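Local coordinates for protein aminotransferase (Bacillus subtilis, PDB 6L1O) that transfers amino groups with the help of pyridoxal 5'-phosphate, as part of the biosynthesis of the dipeptide antibiotic bacilysin, at residues K104-Q112 with Y128-A138; I201-F212 with V230-T240. One frame throughout, in Å; residues are numbered along the deposited sequence.

Contact 1: residues K104-Q112 with Y128-A138. With PLP (pyridoxal-5'-phosphate), chain E.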
loop_
_atom_site.group_PDB
_atom_site.type_symbol
_atom_site.label_atom_id
_atom_site.label_comp_id
_atom_site.label_asym_id
_atom_site.label_seq_id
_atom_site.Cartn_x
_atom_site.Cartn_y
_atom_site.Cartn_z
ATOM N N LYS B 104 7.760 3.161 -4.420
ATOM C CA LYS B 104 7.940 1.727 -4.371
ATOM C C LYS B 104 6.609 0.977 -4.661
ATOM O O LYS B 104 6.559 0.035 -5.454
ATOM C CB LYS B 104 8.488 1.353 -2.996
ATOM C CG LYS B 104 8.966 -0.067 -2.850
ATOM C CD LYS B 104 9.752 -0.174 -1.513
ATOM C CE LYS B 104 10.765 -1.279 -1.537
ATOM N NZ LYS B 104 11.459 -1.347 -0.208
ATOM N N ALA B 105 5.538 1.388 -4.006
ATOM C CA ALA B 105 4.175 0.840 -4.310
ATOM C C ALA B 105 3.717 1.142 -5.724
ATOM O O ALA B 105 3.144 0.262 -6.397
ATOM C CB ALA B 105 3.150 1.341 -3.305
ATOM N N GLY B 106 4.014 2.340 -6.214
ATOM C CA GLY B 106 3.711 2.715 -7.565
ATOM C C GLY B 106 4.372 1.827 -8.608
ATOM O O GLY B 106 3.736 1.441 -9.586
ATOM N N LEU B 107 5.635 1.496 -8.397
ATOM C CA LEU B 107 6.340 0.595 -9.311
ATOM C C LEU B 107 5.733 -0.792 -9.317
ATOM O O LEU B 107 5.679 -1.460 -10.373
ATOM C CB LEU B 107 7.832 0.480 -8.972
ATOM C CG LEU B 107 8.697 1.729 -9.100
ATOM C CD1 LEU B 107 9.998 1.439 -8.344
ATOM C CD2 LEU B 107 8.957 2.019 -10.541
ATOM N N TYR B 108 5.271 -1.266 -8.179
ATOM C CA TYR B 108 4.633 -2.583 -8.117
ATOM C C TYR B 108 3.296 -2.561 -8.882
ATOM O O TYR B 108 3.033 -3.433 -9.706
ATOM C CB TYR B 108 4.415 -3.035 -6.679
ATOM C CG TYR B 108 3.536 -4.237 -6.568
ATOM C CD1 TYR B 108 4.054 -5.511 -6.823
ATOM C CD2 TYR B 108 2.192 -4.135 -6.179
ATOM C CE1 TYR B 108 3.275 -6.634 -6.747
ATOM C CE2 TYR B 108 1.378 -5.295 -6.091
ATOM C CZ TYR B 108 1.952 -6.536 -6.369
ATOM O OH TYR B 108 1.228 -7.668 -6.305
ATOM N N VAL B 109 2.479 -1.567 -8.590
ATOM C CA VAL B 109 1.128 -1.441 -9.237
ATOM C C VAL B 109 1.287 -1.288 -10.749
ATOM O O VAL B 109 0.584 -1.927 -11.521
ATOM C CB VAL B 109 0.337 -0.292 -8.621
ATOM C CG1 VAL B 109 -0.973 -0.015 -9.380
ATOM C CG2 VAL B 109 0.079 -0.552 -7.149
ATOM N N LEU B 110 2.248 -0.466 -11.173
ATOM C CA LEU B 110 2.420 -0.173 -12.564
ATOM C C LEU B 110 2.840 -1.407 -13.317
ATOM O O LEU B 110 2.263 -1.696 -14.364
ATOM C CB LEU B 110 3.391 0.982 -12.797
ATOM C CG LEU B 110 2.862 2.395 -12.510
ATOM C CD1 LEU B 110 4.013 3.404 -12.401
ATOM C CD2 LEU B 110 1.896 2.829 -13.560
ATOM N N THR B 111 3.756 -2.183 -12.766
ATOM C CA THR B 111 4.145 -3.454 -13.402
ATOM C C THR B 111 3.080 -4.516 -13.420
ATOM O O THR B 111 2.966 -5.271 -14.390
ATOM C CB THR B 111 5.451 -4.005 -12.814
ATOM O OG1 THR B 111 5.308 -4.221 -11.398
ATOM C CG2 THR B 111 6.579 -3.036 -13.062
ATOM N N GLN B 112 2.286 -4.615 -12.359
ATOM C CA GLN B 112 1.155 -5.517 -12.360
ATOM C C GLN B 112 0.113 -5.136 -13.407
ATOM O O GLN B 112 -0.535 -6.022 -14.018
ATOM C CB GLN B 112 0.499 -5.612 -10.964
ATOM C CG GLN B 112 1.382 -6.301 -9.922
ATOM C CD GLN B 112 1.364 -7.822 -10.109
ATOM O OE1 GLN B 112 0.298 -8.404 -10.356
ATOM N NE2 GLN B 112 2.497 -8.454 -9.959
ATOM N N TYR B 128 18.154 1.264 -10.509
ATOM C CA TYR B 128 17.490 1.024 -9.226
ATOM C C TYR B 128 17.058 -0.463 -9.091
ATOM O O TYR B 128 16.205 -0.927 -9.849
ATOM C CB TYR B 128 16.300 1.913 -9.175
ATOM C CG TYR B 128 15.604 2.093 -7.884
ATOM C CD1 TYR B 128 16.314 2.478 -6.735
ATOM C CD2 TYR B 128 14.213 2.003 -7.803
ATOM C CE1 TYR B 128 15.672 2.687 -5.536
ATOM C CE2 TYR B 128 13.543 2.253 -6.597
ATOM C CZ TYR B 128 14.274 2.619 -5.494
ATOM O OH TYR B 128 13.651 2.855 -4.303
ATOM N N PRO B 129 17.625 -1.196 -8.119
ATOM C CA PRO B 129 17.334 -2.641 -7.988
ATOM C C PRO B 129 15.845 -2.956 -7.730
ATOM O O PRO B 129 15.384 -4.057 -7.989
ATOM C CB PRO B 129 18.197 -3.084 -6.791
ATOM C CG PRO B 129 18.672 -1.861 -6.153
ATOM C CD PRO B 129 18.650 -0.756 -7.167
ATOM N N GLU B 130 15.080 -2.001 -7.242
ATOM C CA GLU B 130 13.683 -2.298 -6.949
ATOM C C GLU B 130 12.859 -2.503 -8.192
ATOM O O GLU B 130 11.815 -3.148 -8.105
ATOM C CB GLU B 130 13.043 -1.225 -6.013
ATOM C CG GLU B 130 13.428 -1.374 -4.541
ATOM C CD GLU B 130 13.048 -2.745 -3.915
ATOM O OE1 GLU B 130 11.929 -3.323 -4.233
ATOM O OE2 GLU B 130 13.855 -3.260 -3.072
ATOM N N TYR B 131 13.340 -2.059 -9.360
ATOM C CA TYR B 131 12.670 -2.353 -10.622
ATOM C C TYR B 131 12.501 -3.859 -10.812
ATOM O O TYR B 131 11.544 -4.311 -11.426
ATOM C CB TYR B 131 13.414 -1.782 -11.852
ATOM C CG TYR B 131 13.573 -0.288 -11.877
ATOM C CD1 TYR B 131 12.608 0.538 -11.291
ATOM C CD2 TYR B 131 14.695 0.317 -12.457
ATOM C CE1 TYR B 131 12.736 1.896 -11.279
ATOM C CE2 TYR B 131 14.829 1.723 -12.461
ATOM C CZ TYR B 131 13.861 2.494 -11.855
ATOM O OH TYR B 131 13.976 3.849 -11.773
ATOM N N LEU B 132 13.458 -4.624 -10.284
ATOM C CA LEU B 132 13.463 -6.076 -10.417
ATOM C C LEU B 132 12.317 -6.782 -9.709
ATOM O O LEU B 132 11.786 -7.751 -10.213
ATOM C CB LEU B 132 14.778 -6.645 -9.961
ATOM C CG LEU B 132 15.670 -7.088 -11.111
ATOM C CD1 LEU B 132 17.009 -7.654 -10.631
ATOM C CD2 LEU B 132 14.932 -8.208 -11.894
ATOM N N SER B 133 11.945 -6.270 -8.545
ATOM C CA SER B 133 10.835 -6.755 -7.743
ATOM C C SER B 133 9.519 -6.863 -8.497
ATOM O O SER B 133 8.990 -7.951 -8.655
ATOM C CB SER B 133 10.634 -5.849 -6.508
ATOM O OG SER B 133 11.709 -6.034 -5.634
ATOM N N GLY B 134 8.991 -5.734 -8.948
ATOM C CA GLY B 134 7.758 -5.689 -9.688
ATOM C C GLY B 134 7.775 -6.625 -10.901
ATOM O O GLY B 134 6.828 -7.316 -11.182
ATOM N N ILE B 135 8.889 -6.664 -11.584
ATOM C CA ILE B 135 8.996 -7.417 -12.805
ATOM C C ILE B 135 8.941 -8.912 -12.481
ATOM O O ILE B 135 8.246 -9.687 -13.189
ATOM C CB ILE B 135 10.287 -7.065 -13.539
ATOM C CG1 ILE B 135 10.171 -5.644 -14.091
ATOM C CG2 ILE B 135 10.546 -8.063 -14.683
ATOM C CD1 ILE B 135 11.466 -5.089 -14.626
ATOM N N THR B 136 9.657 -9.312 -11.432
ATOM C CA THR B 136 9.714 -10.712 -11.041
ATOM C C THR B 136 8.343 -11.157 -10.502
ATOM O O THR B 136 7.874 -12.221 -10.823
ATOM C CB THR B 136 10.799 -10.978 -10.017
ATOM O OG1 THR B 136 12.063 -10.474 -10.515
ATOM C CG2 THR B 136 10.946 -12.456 -9.759
ATOM N N MET B 137 7.709 -10.319 -9.704
ATOM C CA MET B 137 6.384 -10.590 -9.191
ATOM C C MET B 137 5.290 -10.592 -10.233
ATOM O O MET B 137 4.238 -11.177 -9.984
ATOM C CB MET B 137 6.014 -9.595 -8.089
ATOM C CG MET B 137 6.926 -9.774 -6.882
ATOM S SD MET B 137 6.844 -8.315 -5.799
ATOM C CE MET B 137 5.381 -8.719 -4.866
ATOM N N ALA B 138 5.526 -9.957 -11.370
ATOM C CA ALA B 138 4.657 -10.059 -12.530
ATOM C C ALA B 138 4.985 -11.340 -13.359
ATOM O O ALA B 138 4.331 -11.590 -14.366
ATOM C CB ALA B 138 4.794 -8.836 -13.426
HETATM N N1 PLP E . 13.073 5.719 -7.648
HETATM C C2 PLP E . 14.383 5.827 -7.359
HETATM C C2A PLP E . 15.438 5.523 -8.382
HETATM C C3 PLP E . 14.809 6.131 -6.012
HETATM O O3 PLP E . 16.090 6.210 -5.634
HETATM C C4 PLP E . 13.773 6.419 -5.086
HETATM C C4A PLP E . 14.232 6.364 -3.650
HETATM C C5 PLP E . 12.375 6.296 -5.475
HETATM C C6 PLP E . 12.091 5.975 -6.794
HETATM C C5A PLP E . 11.243 6.658 -4.561
HETATM O O4P PLP E . 11.088 5.886 -3.451
HETATM P P PLP E . 9.744 6.052 -2.535
HETATM O O1P PLP E . 9.191 4.675 -2.439
HETATM O O2P PLP E . 8.807 7.090 -3.113
HETATM O O3P PLP E . 10.270 6.549 -1.217
HETATM O O HOH W 1 14.346 -2.114 -0.760
HETATM O O HOH W 2 4.590 -6.439 -10.138
#
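G134 brings helix 130-137 tightly against helix 103-114: its CA lies 3.3 Å from T111 OG1, and the CA atoms of Y108 and G134 are 4.7 Å apart. The segment axes cross at -33°, 8.5 Å from each other. With OG1 between backbone N and carbonyl carbon (chi1 59°), the T111 hydroxyl faces G134, and one water ties it to G134 O and Q112 NE2. L107 divides its methyls between two ring edges, CD1 4.0 Å from Y128 CE2 and CD2 3.9 Å from Y131 CE1. At the far end M137 crosses Y108 at about a right angle: M137 CE packs 3.5 Å from Y108 CE1, and SD lies 5.1 Å from the ring centroid, oblique to it, a Met-aromatic contact. The looser side is K104 with partly exposed E130. Here the extended lysine lays CE 3.6 Å from E130 OE1, yet NZ and OE2 are too far apart for a salt bridge. A water joins them instead, and NZ also bonds D266 O of the second subunit. K104 N donates to the PLP phosphate and Y128 lays a ring face over the pyridine, as in the cofactor site of class I aminotransferases.

Contact 2: residues I201-F212 with V230-T240. With PLP (pyridoxal-5'-phosphate), chain E.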
loop_
_atom_site.group_PDB
_atom_site.type_symbol
_atom_site.label_atom_id
_atom_site.label_comp_id
_atom_site.label_asym_id
_atom_site.label_seq_id
_atom_site.Cartn_x
_atom_site.Cartn_y
_atom_site.Cartn_z
ATOM N N ILE B 201 5.758 -0.280 -26.662
ATOM C CA ILE B 201 6.327 -0.487 -25.325
ATOM C C ILE B 201 5.755 0.606 -24.408
ATOM O O ILE B 201 5.762 1.764 -24.758
ATOM C CB ILE B 201 7.858 -0.396 -25.370
ATOM C CG1 ILE B 201 8.386 -1.332 -26.475
ATOM C CG2 ILE B 201 8.466 -0.788 -23.995
ATOM C CD1 ILE B 201 9.882 -1.318 -26.695
ATOM N N HIS B 202 5.231 0.208 -23.257
ATOM C CA HIS B 202 4.808 1.148 -22.242
ATOM C C HIS B 202 6.041 1.702 -21.507
ATOM O O HIS B 202 6.870 0.943 -20.991
ATOM C CB HIS B 202 3.882 0.490 -21.242
ATOM C CG HIS B 202 2.625 -0.061 -21.841
ATOM N ND1 HIS B 202 2.391 -1.416 -21.962
ATOM C CD2 HIS B 202 1.535 0.554 -22.329
ATOM C CE1 HIS B 202 1.210 -1.607 -22.520
ATOM N NE2 HIS B 202 0.655 -0.423 -22.710
ATOM N N LEU B 203 6.107 3.012 -21.419
ATOM C CA LEU B 203 7.285 3.701 -20.872
ATOM C C LEU B 203 6.986 4.328 -19.494
ATOM O O LEU B 203 6.137 5.166 -19.404
ATOM C CB LEU B 203 7.715 4.776 -21.849
ATOM C CG LEU B 203 9.176 5.250 -21.827
ATOM C CD1 LEU B 203 9.452 6.192 -22.998
ATOM C CD2 LEU B 203 9.535 5.920 -20.496
ATOM N N ILE B 204 7.701 3.904 -18.450
ATOM C CA ILE B 204 7.540 4.478 -17.141
ATOM C C ILE B 204 8.795 5.256 -16.826
ATOM O O ILE B 204 9.886 4.670 -16.735
ATOM C CB ILE B 204 7.269 3.425 -16.029
ATOM C CG1 ILE B 204 5.933 2.659 -16.277
ATOM C CG2 ILE B 204 7.238 4.046 -14.623
ATOM C CD1 ILE B 204 4.722 3.552 -16.536
ATOM N N HIS B 205 8.643 6.569 -16.631
ATOM C CA HIS B 205 9.818 7.342 -16.250
ATOM C C HIS B 205 9.800 7.600 -14.755
ATOM O O HIS B 205 8.796 8.120 -14.235
ATOM C CB HIS B 205 9.875 8.652 -16.996
ATOM C CG HIS B 205 11.057 9.483 -16.628
ATOM N ND1 HIS B 205 10.942 10.726 -16.065
ATOM C CD2 HIS B 205 12.371 9.205 -16.662
ATOM C CE1 HIS B 205 12.134 11.197 -15.797
ATOM N NE2 HIS B 205 13.021 10.292 -16.152
ATOM N N ASP B 206 10.888 7.266 -14.091
ATOM C CA ASP B 206 11.000 7.385 -12.650
ATOM C C ASP B 206 11.632 8.785 -12.394
ATOM O O ASP B 206 12.833 8.991 -12.643
ATOM C CB ASP B 206 11.847 6.233 -12.092
ATOM C CG ASP B 206 11.934 6.209 -10.577
ATOM O OD1 ASP B 206 11.487 7.170 -9.907
ATOM O OD2 ASP B 206 12.474 5.213 -10.032
ATOM N N PHE B 207 10.831 9.706 -11.888
ATOM C CA PHE B 207 11.236 11.082 -11.727
ATOM C C PHE B 207 11.460 11.430 -10.234
ATOM O O PHE B 207 11.257 12.546 -9.818
ATOM C CB PHE B 207 10.194 11.998 -12.412
ATOM C CG PHE B 207 10.692 13.327 -12.889
ATOM C CD1 PHE B 207 11.990 13.516 -13.326
ATOM C CD2 PHE B 207 9.801 14.413 -13.002
ATOM C CE1 PHE B 207 12.416 14.709 -13.830
ATOM C CE2 PHE B 207 10.232 15.638 -13.529
ATOM C CZ PHE B 207 11.538 15.793 -13.956
ATOM N N ALA B 208 11.982 10.469 -9.475
ATOM C CA ALA B 208 12.215 10.624 -8.051
ATOM C C ALA B 208 13.140 11.785 -7.696
ATOM O O ALA B 208 12.968 12.393 -6.649
ATOM C CB ALA B 208 12.761 9.363 -7.464
ATOM N N TYR B 209 14.078 12.122 -8.601
ATOM C CA TYR B 209 15.066 13.170 -8.335
ATOM C C TYR B 209 14.811 14.379 -9.221
ATOM O O TYR B 209 15.717 15.238 -9.454
ATOM C CB TYR B 209 16.517 12.612 -8.476
ATOM C CG TYR B 209 16.781 11.482 -7.546
ATOM C CD1 TYR B 209 17.174 11.720 -6.198
ATOM C CD2 TYR B 209 16.570 10.155 -7.923
ATOM C CE1 TYR B 209 17.350 10.689 -5.332
ATOM C CE2 TYR B 209 16.760 9.125 -7.046
ATOM C CZ TYR B 209 17.147 9.395 -5.747
ATOM O OH TYR B 209 17.310 8.407 -4.852
ATOM N N GLY B 210 13.568 14.511 -9.681
ATOM C CA GLY B 210 13.148 15.583 -10.554
ATOM C C GLY B 210 13.315 16.988 -10.050
ATOM O O GLY B 210 13.194 17.923 -10.836
ATOM N N ALA B 211 13.564 17.160 -8.757
ATOM C CA ALA B 211 13.842 18.478 -8.188
ATOM C C ALA B 211 15.358 18.787 -8.269
ATOM O O ALA B 211 15.784 19.913 -8.098
ATOM C CB ALA B 211 13.372 18.565 -6.758
ATOM N N PHE B 212 16.187 17.809 -8.540
ATOM C CA PHE B 212 17.620 17.981 -8.289
ATOM C C PHE B 212 18.492 17.820 -9.510
ATOM O O PHE B 212 19.160 16.825 -9.648
ATOM C CB PHE B 212 18.059 17.019 -7.192
ATOM C CG PHE B 212 17.263 17.158 -5.932
ATOM C CD1 PHE B 212 17.422 18.300 -5.133
ATOM C CD2 PHE B 212 16.336 16.202 -5.548
ATOM C CE1 PHE B 212 16.727 18.454 -3.960
ATOM C CE2 PHE B 212 15.622 16.360 -4.365
ATOM C CZ PHE B 212 15.797 17.499 -3.585
ATOM N N VAL B 230 2.528 7.121 -24.896
ATOM C CA VAL B 230 3.214 5.865 -24.654
ATOM C C VAL B 230 3.438 5.537 -23.160
ATOM O O VAL B 230 3.703 4.375 -22.799
ATOM C CB VAL B 230 4.559 5.790 -25.377
ATOM C CG1 VAL B 230 4.382 6.074 -26.893
ATOM C CG2 VAL B 230 5.568 6.761 -24.755
ATOM N N GLY B 231 3.301 6.524 -22.275
ATOM C CA GLY B 231 3.761 6.252 -20.920
ATOM C C GLY B 231 3.245 7.142 -19.819
ATOM O O GLY B 231 2.231 7.770 -19.935
ATOM N N ALA B 232 3.969 7.113 -18.724
ATOM C CA ALA B 232 3.576 7.840 -17.515
ATOM C C ALA B 232 4.839 8.137 -16.735
ATOM O O ALA B 232 5.874 7.476 -16.960
ATOM C CB ALA B 232 2.639 7.009 -16.671
ATOM N N GLU B 233 4.743 9.113 -15.848
ATOM C CA GLU B 233 5.891 9.513 -15.037
ATOM C C GLU B 233 5.506 9.317 -13.565
ATOM O O GLU B 233 4.414 9.682 -13.165
ATOM C CB GLU B 233 6.257 10.945 -15.336
ATOM C CG GLU B 233 7.398 11.512 -14.524
ATOM C CD GLU B 233 7.964 12.757 -15.199
ATOM O OE1 GLU B 233 8.999 12.645 -15.927
ATOM O OE2 GLU B 233 7.338 13.809 -15.015
ATOM N N LEU B 234 6.418 8.707 -12.808
ATOM C CA LEU B 234 6.271 8.472 -11.413
ATOM C C LEU B 234 7.015 9.566 -10.643
ATOM O O LEU B 234 8.235 9.706 -10.795
ATOM C CB LEU B 234 6.809 7.089 -11.032
ATOM C CG LEU B 234 6.662 6.641 -9.567
ATOM C CD1 LEU B 234 5.225 6.438 -9.174
ATOM C CD2 LEU B 234 7.418 5.378 -9.302
ATOM N N TYR B 235 6.286 10.289 -9.819
ATOM C CA TYR B 235 6.789 11.391 -9.014
ATOM C C TYR B 235 6.639 11.027 -7.529
ATOM O O TYR B 235 5.539 10.684 -7.103
ATOM C CB TYR B 235 6.040 12.699 -9.307
ATOM C CG TYR B 235 6.760 13.927 -8.734
ATOM C CD1 TYR B 235 7.699 14.638 -9.498
ATOM C CD2 TYR B 235 6.676 14.237 -7.392
ATOM C CE1 TYR B 235 8.408 15.716 -8.968
ATOM C CE2 TYR B 235 7.401 15.291 -6.849
ATOM C CZ TYR B 235 8.274 16.038 -7.656
ATOM O OH TYR B 235 9.001 17.073 -7.075
ATOM N N SER B 236 7.723 11.097 -6.768
ATOM C CA SER B 236 7.703 10.837 -5.306
ATOM C C SER B 236 7.834 12.106 -4.440
ATOM O O SER B 236 8.555 13.042 -4.775
ATOM C CB SER B 236 8.824 9.861 -4.955
ATOM O OG SER B 236 8.835 9.601 -3.548
ATOM N N PHE B 237 7.192 12.098 -3.276
ATOM C CA PHE B 237 7.378 13.162 -2.320
ATOM C C PHE B 237 8.682 12.974 -1.529
ATOM O O PHE B 237 9.128 13.895 -0.896
ATOM C CB PHE B 237 6.156 13.253 -1.381
ATOM C CG PHE B 237 4.943 13.885 -2.030
ATOM C CD1 PHE B 237 4.646 15.215 -1.890
ATOM C CD2 PHE B 237 4.119 13.098 -2.820
ATOM C CE1 PHE B 237 3.550 15.788 -2.563
ATOM C CE2 PHE B 237 3.013 13.632 -3.456
ATOM C CZ PHE B 237 2.747 14.988 -3.368
ATOM N N SER B 238 9.289 11.787 -1.615
ATOM C CA SER B 238 10.315 11.364 -0.680
ATOM C C SER B 238 11.546 12.221 -0.715
ATOM O O SER B 238 11.952 12.761 0.307
ATOM C CB SER B 238 10.695 9.877 -0.883
ATOM O OG SER B 238 9.563 9.047 -0.647
ATOM N N LYS B 239 12.075 12.447 -1.921
ATOM C CA LYS B 239 13.318 13.199 -2.052
ATOM C C LYS B 239 13.072 14.692 -2.155
ATOM O O LYS B 239 13.794 15.469 -1.608
ATOM C CB LYS B 239 14.110 12.701 -3.265
ATOM C CG LYS B 239 14.391 11.192 -3.271
ATOM C CD LYS B 239 14.765 10.667 -1.887
ATOM C CE LYS B 239 15.074 9.217 -1.866
ATOM N NZ LYS B 239 14.460 8.478 -2.979
ATOM N N THR B 240 12.057 15.098 -2.906
ATOM C CA THR B 240 11.821 16.496 -3.146
ATOM C C THR B 240 11.547 17.259 -1.867
ATOM O O THR B 240 12.032 18.358 -1.675
ATOM C CB THR B 240 10.633 16.704 -4.117
ATOM O OG1 THR B 240 10.973 16.118 -5.385
ATOM C CG2 THR B 240 10.374 18.186 -4.321
HETATM N N1 PLP E . 13.073 5.719 -7.648
HETATM C C2 PLP E . 14.383 5.827 -7.359
HETATM C C2A PLP E . 15.438 5.523 -8.382
HETATM C C3 PLP E . 14.809 6.131 -6.012
HETATM O O3 PLP E . 16.090 6.210 -5.634
HETATM C C4 PLP E . 13.773 6.419 -5.086
HETATM C C4A PLP E . 14.232 6.364 -3.650
HETATM C C5 PLP E . 12.375 6.296 -5.475
HETATM C C6 PLP E . 12.091 5.975 -6.794
HETATM C C5A PLP E . 11.243 6.658 -4.561
HETATM O O4P PLP E . 11.088 5.886 -3.451
HETATM P P PLP E . 9.744 6.052 -2.535
HETATM O O1P PLP E . 9.191 4.675 -2.439
HETATM O O2P PLP E . 8.807 7.090 -3.113
HETATM O O3P PLP E . 10.270 6.549 -1.217
HETATM O O HOH W 3 9.786 8.250 -8.264
HETATM O O HOH W 4 9.835 12.791 -7.523
HETATM O O HOH W 5 11.178 12.857 -4.535
HETATM O O HOH W 6 13.131 15.322 -6.581
#
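The F207 ring lies between G210 CA on one face and the E233 carboxylate on the other, the two planes only 20° apart and F207 CD2 3.2 Å from E233 OE2. That carboxylate meets the H205 ring at its edge: ND1 donates 2.7 Å to the anti lone pair of OE1, nearly in the ring plane, while the carboxylate is turned 51° from the imidazole. F221 N also bonds OE1, and Y83 and S220 hold OE2, so the buried acid is gripped at both oxygens. F207 CD2 reaches the edge of the Y235 ring, which carries a water over the centre of one face. F212 has A211 CB over its own centre and, at its edge, K239 O 3.4 Å from CE2. The backbones 202-206 and 231-236 are neighbouring parallel strands of a beta-alpha-beta unit in the large sheet of the PLP-dependent aminotransferase fold. Alternating bonds from L203 N to F207 N zip the pair together, and the C-terminal ends present the cofactor's partners. D206, with CG anti to its amide nitrogen (chi1 -176°), puts OD2 2.5 Å from PLP N1, and Y131 bonds the same oxygen. PLP O3 lies at the edge of the Y209 ring, 2.6 Å from its OH. S236 both N-caps the following helical turn, accepting from S238 N, and donates through OG to PLP O2P at 2.5 Å; S238 OG donates to O3P. K239 NZ is 2.2 Å from PLP C4A, too close for a non-bonded contact but with no link modelled. Its position is consistent with the Schiff-base lysine of this family, though the bonding state remains doubtful. One water accepts from T240 N near A208 O; a second donates to A208 O, accepts from A211 N and bonds T240 OG1.

In the fold
Both contacts are largely buried, and their centres lie 14 Å apart; contact 2 sits nearer the middle of the chain. Contact 1 pairs two helices, with E130 and Y128 only partly covered, whereas contact 2 joins two strands of the central sheet and the turns beyond them. Side-chain packing and waters carry the first; the second adds regular backbone bonds and a buried histidine-glutamate pair. They meet directly: L107 CG packs 3.9 Å from L234 CD2, L110 rests on I204, and the bond between Y131 and D206 spans the two. Around PLP they divide the work, contact 1 giving Y128 and a backbone amide, contact 2 mostly side-chain groups. Both also reach the second subunit.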